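Single-stranded DNA-binding protein 1 (PDB 4DAM) probably binds single-stranded DNA as a homotetramer, through the OB-fold domain that makes up this N-terminal part of the longer chain. Local coordinates at residues R31-N35 with G36-R40; V67-R71 with Q72-N76; G79-A82 with V83-V87. The protein carries 1 engineered substitution. All blocks are in the same frame, centred on the assembly; numbering follows the deposited sequence.

Contact 1. Residues R31-N35 with G36-R40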
# COMPACT_ATOMS: atom_id res chain seq x y z
N ARG A 31 5.42 24.69 -13.46
CA ARG A 31 5.97 24.90 -14.82
C ARG A 31 4.93 24.52 -15.86
O ARG A 31 4.31 23.47 -15.78
CB ARG A 31 7.21 24.05 -15.00
CG ARG A 31 8.38 24.55 -14.18
CD ARG A 31 9.49 23.55 -14.03
NE ARG A 31 10.11 23.13 -15.27
CZ ARG A 31 11.01 23.85 -15.95
NH1 ARG A 31 11.35 25.07 -15.55
NH2 ARG A 31 11.55 23.33 -17.04
N ASP A 32 4.74 25.39 -16.85
CA ASP A 32 3.90 25.08 -17.99
C ASP A 32 4.79 24.44 -19.07
O ASP A 32 5.64 25.09 -19.64
CB ASP A 32 3.22 26.34 -18.52
CG ASP A 32 1.76 26.45 -18.11
OD1 ASP A 32 1.03 25.43 -18.14
OD2 ASP A 32 1.35 27.58 -17.76
N LEU A 33 4.60 23.16 -19.31
CA LEU A 33 5.37 22.41 -20.29
C LEU A 33 4.53 22.23 -21.55
O LEU A 33 3.32 22.44 -21.50
CB LEU A 33 5.76 21.05 -19.70
CG LEU A 33 6.53 21.10 -18.37
CD1 LEU A 33 6.71 19.69 -17.85
CD2 LEU A 33 7.88 21.81 -18.53
N ALA A 34 5.15 21.80 -22.65
CA ALA A 34 4.37 21.48 -23.85
C ALA A 34 3.38 20.36 -23.56
O ALA A 34 2.33 20.30 -24.16
CB ALA A 34 5.24 21.09 -25.00
N ASN A 35 3.75 19.46 -22.65
CA ASN A 35 2.88 18.36 -22.26
C ASN A 35 1.77 18.75 -21.29
O ASN A 35 0.90 17.94 -21.00
CB ASN A 35 3.70 17.27 -21.60
CG ASN A 35 4.57 16.51 -22.56
OD1 ASN A 35 4.35 16.52 -23.77
ND2 ASN A 35 5.58 15.84 -22.02
N GLY A 36 1.80 19.99 -20.81
CA GLY A 36 0.78 20.51 -19.89
C GLY A 36 1.36 21.04 -18.59
O GLY A 36 2.58 21.05 -18.41
N PRO A 37 0.50 21.45 -17.65
CA PRO A 37 0.97 21.94 -16.36
C PRO A 37 1.69 20.88 -15.54
O PRO A 37 1.37 19.69 -15.62
CB PRO A 37 -0.30 22.40 -15.65
CG PRO A 37 -1.42 21.75 -16.36
CD PRO A 37 -0.97 21.51 -17.77
N SER A 38 2.67 21.33 -14.77
CA SER A 38 3.45 20.42 -13.92
C SER A 38 3.74 21.12 -12.64
O SER A 38 4.01 22.33 -12.66
CB SER A 38 4.77 20.08 -14.62
OG SER A 38 5.79 19.64 -13.73
N VAL A 39 3.69 20.40 -11.53
CA VAL A 39 4.14 20.92 -10.26
C VAL A 39 4.99 19.90 -9.55
O VAL A 39 4.80 18.69 -9.73
CB VAL A 39 2.93 21.26 -9.39
CG1 VAL A 39 2.28 19.99 -8.84
CG2 VAL A 39 3.31 22.26 -8.31
N ARG A 40 5.99 20.38 -8.81
CA ARG A 40 6.83 19.51 -8.01
C ARG A 40 7.05 20.15 -6.66
O ARG A 40 7.10 21.39 -6.54
CB ARG A 40 8.16 19.20 -8.67
CG ARG A 40 9.06 20.36 -8.89
CD ARG A 40 10.48 19.89 -9.12
NE ARG A 40 11.27 21.00 -9.62
CZ ARG A 40 11.95 21.87 -8.88
NH1 ARG A 40 11.99 21.77 -7.56
NH2 ARG A 40 12.60 22.86 -9.48
O HOH W 1 8.65 20.09 -14.55
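The torsions of Leu33 bring its side chain to Ser38: CG lies beside the backbone N (chi1 -56°), and the extended second torsion carries CD1 across to 3.8 Å from Ser38 CB. Ser38 OG, anti to its backbone N (chi1 158°), is carried to a bridging water, while its CB methylene takes the Leu33 methyl. The frame for this is an antiparallel beta hairpin, the tip joining the first two strands of the OB-fold, where Leu33 to Gly36 form a type I beta turn. Gly36, just past the bend, has backbone angles that a residue with a CB could hardly adopt.

Four backbone hydrogen bonds lock the register. Arg31 N reaches Ser38 O at 2.9 Å with an almost straight N-H angle of 172°, and Ser38 N returns to Arg31 O at the same 2.9 Å. Nearer the turn, Leu33 N gives to Gly36 O at 3.1 Å and Gly36 N to Leu33 O at 3.0 Å.

On the face carrying Arg31, Leu33 and Ser38, the water links Ser38 OG, 3.0 Å away, with Arg31 NE, from which it accepts a weak bond at the guanidinium edge. Beyond the hairpin, Asn35 O takes a hydrogen bond from Arg71 NH1, and the ring of Pro37 rests on Thr75 of helix 71-80, tying the tip to that helix. On the other face Asp32 and Pro37 form a non-hydrogen-bonded pair, and the carboxylate leans toward the neighbouring strand until OD1 lies 3.9 Å from Pro37 CA.

Contact 2. Residues V67-R71 with Q72-N76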
# COMPACT_ATOMS: atom_id res chain seq x y z
N VAL A 67 7.63 14.95 -5.05
CA VAL A 67 6.30 14.69 -5.55
C VAL A 67 6.05 15.49 -6.82
O VAL A 67 6.26 16.70 -6.87
CB VAL A 67 5.20 15.03 -4.51
CG1 VAL A 67 3.81 14.77 -5.08
CG2 VAL A 67 5.42 14.29 -3.19
N TRP A 68 5.57 14.78 -7.84
CA TRP A 68 5.27 15.35 -9.14
C TRP A 68 3.79 15.22 -9.42
O TRP A 68 3.21 14.17 -9.21
CB TRP A 68 6.01 14.61 -10.23
CG TRP A 68 7.50 14.68 -10.12
CD1 TRP A 68 8.35 13.84 -9.40
CD2 TRP A 68 8.37 15.67 -10.74
NE1 TRP A 68 9.65 14.22 -9.56
CE2 TRP A 68 9.72 15.33 -10.35
CE3 TRP A 68 8.15 16.75 -11.57
CZ2 TRP A 68 10.82 16.05 -10.80
CZ3 TRP A 68 9.27 17.49 -12.01
CH2 TRP A 68 10.56 17.15 -11.61
N ALA A 69 3.19 16.29 -9.92
CA ALA A 69 1.81 16.28 -10.34
C ALA A 69 1.67 16.91 -11.72
O ALA A 69 2.48 17.76 -12.11
CB ALA A 69 0.93 17.00 -9.31
N ASN A 70 0.65 16.49 -12.44
CA ASN A 70 0.36 17.02 -13.75
C ASN A 70 -1.12 17.34 -13.95
O ASN A 70 -1.95 17.03 -13.10
CB ASN A 70 0.81 15.98 -14.77
CG ASN A 70 2.28 15.92 -14.95
OD1 ASN A 70 2.84 16.81 -15.51
ND2 ASN A 70 2.89 14.86 -14.50
N ARG A 71 -1.45 17.97 -15.07
CA ARG A 71 -2.83 18.24 -15.45
C ARG A 71 -3.60 18.98 -14.35
O ARG A 71 -3.05 19.91 -13.72
CB ARG A 71 -3.50 16.94 -15.90
CG ARG A 71 -2.77 16.33 -17.11
CD ARG A 71 -3.75 15.76 -18.10
NE ARG A 71 -3.12 15.01 -19.19
CZ ARG A 71 -2.33 15.55 -20.13
NH1 ARG A 71 -2.02 16.85 -20.12
NH2 ARG A 71 -1.82 14.77 -21.07
N GLN A 72 -4.86 18.62 -14.11
CA GLN A 72 -5.68 19.39 -13.18
C GLN A 72 -5.14 19.35 -11.75
O GLN A 72 -5.21 20.34 -11.02
CB GLN A 72 -7.15 18.96 -13.20
CG GLN A 72 -8.08 19.97 -12.54
CD GLN A 72 -8.11 21.31 -13.27
OE1 GLN A 72 -8.22 21.36 -14.51
NE2 GLN A 72 -7.98 22.40 -12.52
N LEU A 73 -4.55 18.22 -11.36
CA LEU A 73 -3.94 18.13 -10.04
C LEU A 73 -2.82 19.16 -9.87
O LEU A 73 -2.69 19.80 -8.84
CB LEU A 73 -3.38 16.73 -9.78
CG LEU A 73 -2.73 16.45 -8.43
CD1 LEU A 73 -3.63 16.84 -7.27
CD2 LEU A 73 -2.34 14.98 -8.35
N ALA A 74 -1.99 19.32 -10.90
CA ALA A 74 -0.96 20.36 -10.85
C ALA A 74 -1.55 21.77 -10.73
O ALA A 74 -1.07 22.57 -9.93
CB ALA A 74 -0.08 20.27 -12.08
N THR A 75 -2.54 22.08 -11.55
CA THR A 75 -3.19 23.39 -11.52
C THR A 75 -3.77 23.68 -10.13
O THR A 75 -3.48 24.73 -9.50
CB THR A 75 -4.25 23.46 -12.61
OG1 THR A 75 -3.59 23.32 -13.89
CG2 THR A 75 -5.02 24.76 -12.58
N ASN A 76 -4.49 22.72 -9.59
CA ASN A 76 -5.08 22.89 -8.26
C ASN A 76 -4.05 22.94 -7.13
O ASN A 76 -4.14 23.78 -6.21
CB ASN A 76 -6.14 21.82 -8.01
CG ASN A 76 -7.34 21.96 -8.93
OD1 ASN A 76 -7.50 22.99 -9.61
ND2 ASN A 76 -8.17 20.92 -8.98
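Arg71 O is the atom on which the start of the helix closes: Thr75 N gives it a hydrogen bond of 3.1 Å. The Thr75 hydroxyl leans to the same oxygen, with OG1 at 3.5 Å, but this is at most a weak bond, since the hydroxyl proton may go to another acceptor. One residue earlier, Ala74 N donates to Asn70 O at 3.2 Å, across the junction of strand and helix.

This is the point of the OB-fold at which strand 56-70 runs into the helix that links the third and fourth strands. Its apolar side is a small patch: Ala69 CB, pointing at the helix, meets Leu73 CG at 3.8 Å and Ala74 CB at 4.4 Å. Along the helix, where it meets the second subunit, Gln72 sets CG anti to its N (chi1 -165°) and then bends at chi2, which brings NE2 alongside the helix to Asn76 OD1 at 3.0 Å. That oxygen lies in the amide plane of Gln72, whereas Asn76 is met from above its own. Asn76 ND2 meanwhile donates to Leu119 O of the second subunit.

Contact 3. Residues G79-A82 with V83-V87; sequences GSLA and VGDPV
Asp85 and Ala82 hold the two ends of a type II beta turn, by which the OB-fold chain leaves helix 71-80 and enters strand 86-100. Two hydrogen bonds run between this one pair in opposite senses. Asp85 N gives to Ala82 O at 3.0 Å, the bond that closes the turn. In return Ala82 N gives to Asp85 OD2 at 2.9 Å, reaching the oxygen from above the carboxylate plane. The side chain can do this because CG stands beside its own backbone N (chi1 -76°), which folds the carboxylate back over the turn. Gly84 occupies the third position, where a type II turn takes its positive phi (95°).

Polar ties to the rest of the chain come next: Ser80 OG is hydrogen-bonded to His117 NE2, and backbone bonds join Gly84 and Asp85 to Val24 on strand 17-33.

The remaining interaction is apolar and lies on the inner side. Leu81, buried against Phe41 and against Leu119 of the second subunit, extends CD2 toward Val87 in strand 86-100; the two side chains cross at a slant, with Leu81 CD2 3.8 Å from Val87 CG1.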
# COMPACT_ATOMS: atom_id res chain seq x y z
N GLY A 79 -2.15 26.36 -6.54
CA GLY A 79 -2.85 27.39 -5.78
C GLY A 79 -3.15 27.07 -4.32
O GLY A 79 -3.65 27.91 -3.60
N SER A 80 -2.83 25.85 -3.91
CA SER A 80 -3.29 25.31 -2.62
C SER A 80 -2.20 24.90 -1.63
O SER A 80 -2.42 24.96 -0.43
CB SER A 80 -4.20 24.12 -2.91
OG SER A 80 -4.82 23.63 -1.73
N LEU A 81 -1.03 24.49 -2.12
CA LEU A 81 0.01 23.95 -1.24
C LEU A 81 1.13 24.94 -0.91
O LEU A 81 1.65 25.62 -1.78
CB LEU A 81 0.63 22.68 -1.86
CG LEU A 81 -0.31 21.54 -2.20
CD1 LEU A 81 0.47 20.35 -2.74
CD2 LEU A 81 -1.10 21.11 -0.97
N ALA A 82 1.50 24.97 0.36
CA ALA A 82 2.60 25.81 0.85
C ALA A 82 3.45 25.01 1.84
O ALA A 82 3.00 24.04 2.46
CB ALA A 82 2.06 27.09 1.51
N VAL A 83 4.67 25.48 2.05
CA VAL A 83 5.58 24.86 3.01
C VAL A 83 4.92 24.73 4.38
O VAL A 83 4.28 25.67 4.89
CB VAL A 83 6.91 25.62 3.16
CG1 VAL A 83 7.70 25.12 4.39
CG2 VAL A 83 7.73 25.49 1.91
N GLY A 84 5.08 23.55 4.96
CA GLY A 84 4.51 23.23 6.26
C GLY A 84 3.17 22.52 6.21
O GLY A 84 2.78 21.91 7.21
N ASP A 85 2.47 22.56 5.07
CA ASP A 85 1.14 21.98 4.99
C ASP A 85 1.18 20.45 5.17
O ASP A 85 1.92 19.75 4.46
CB ASP A 85 0.50 22.23 3.64
CG ASP A 85 -0.01 23.65 3.46
OD1 ASP A 85 -0.05 24.42 4.45
OD2 ASP A 85 -0.41 23.97 2.32
N PRO A 86 0.35 19.93 6.08
CA PRO A 86 0.20 18.47 6.18
C PRO A 86 -0.65 17.95 5.04
O PRO A 86 -1.74 18.47 4.78
CB PRO A 86 -0.47 18.26 7.53
CG PRO A 86 -1.15 19.53 7.81
CD PRO A 86 -0.32 20.61 7.20
N VAL A 87 -0.13 16.95 4.32
CA VAL A 87 -0.81 16.43 3.16
C VAL A 87 -0.78 14.90 3.13
O VAL A 87 0.07 14.28 3.76
CB VAL A 87 -0.20 16.96 1.83
CG1 VAL A 87 -0.39 18.47 1.73
CG2 VAL A 87 1.27 16.60 1.72

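Overall arrangement
The three contacts are sequential corners of one OB-fold. Contact 1 is a surface hairpin tip, built from backbone bonds, a water bridge and little apolar burial. Contacts 2 and 3 are partly buried and lie at the two ends of helix 71-80, one where strand 56-70 enters it and the other where it gives way to strand 86-100; both touch the second subunit. Contact 2 relies on helical bonding backed by packing of Leu73 and two alanines, whereas contact 3 uses a carboxylate to brace a turn. Contacts 1 and 2 touch directly, for Val39 and Ala69 pair in the sheet, while contact 3 stands apart from contact 1, nearest atoms about 6 Å away.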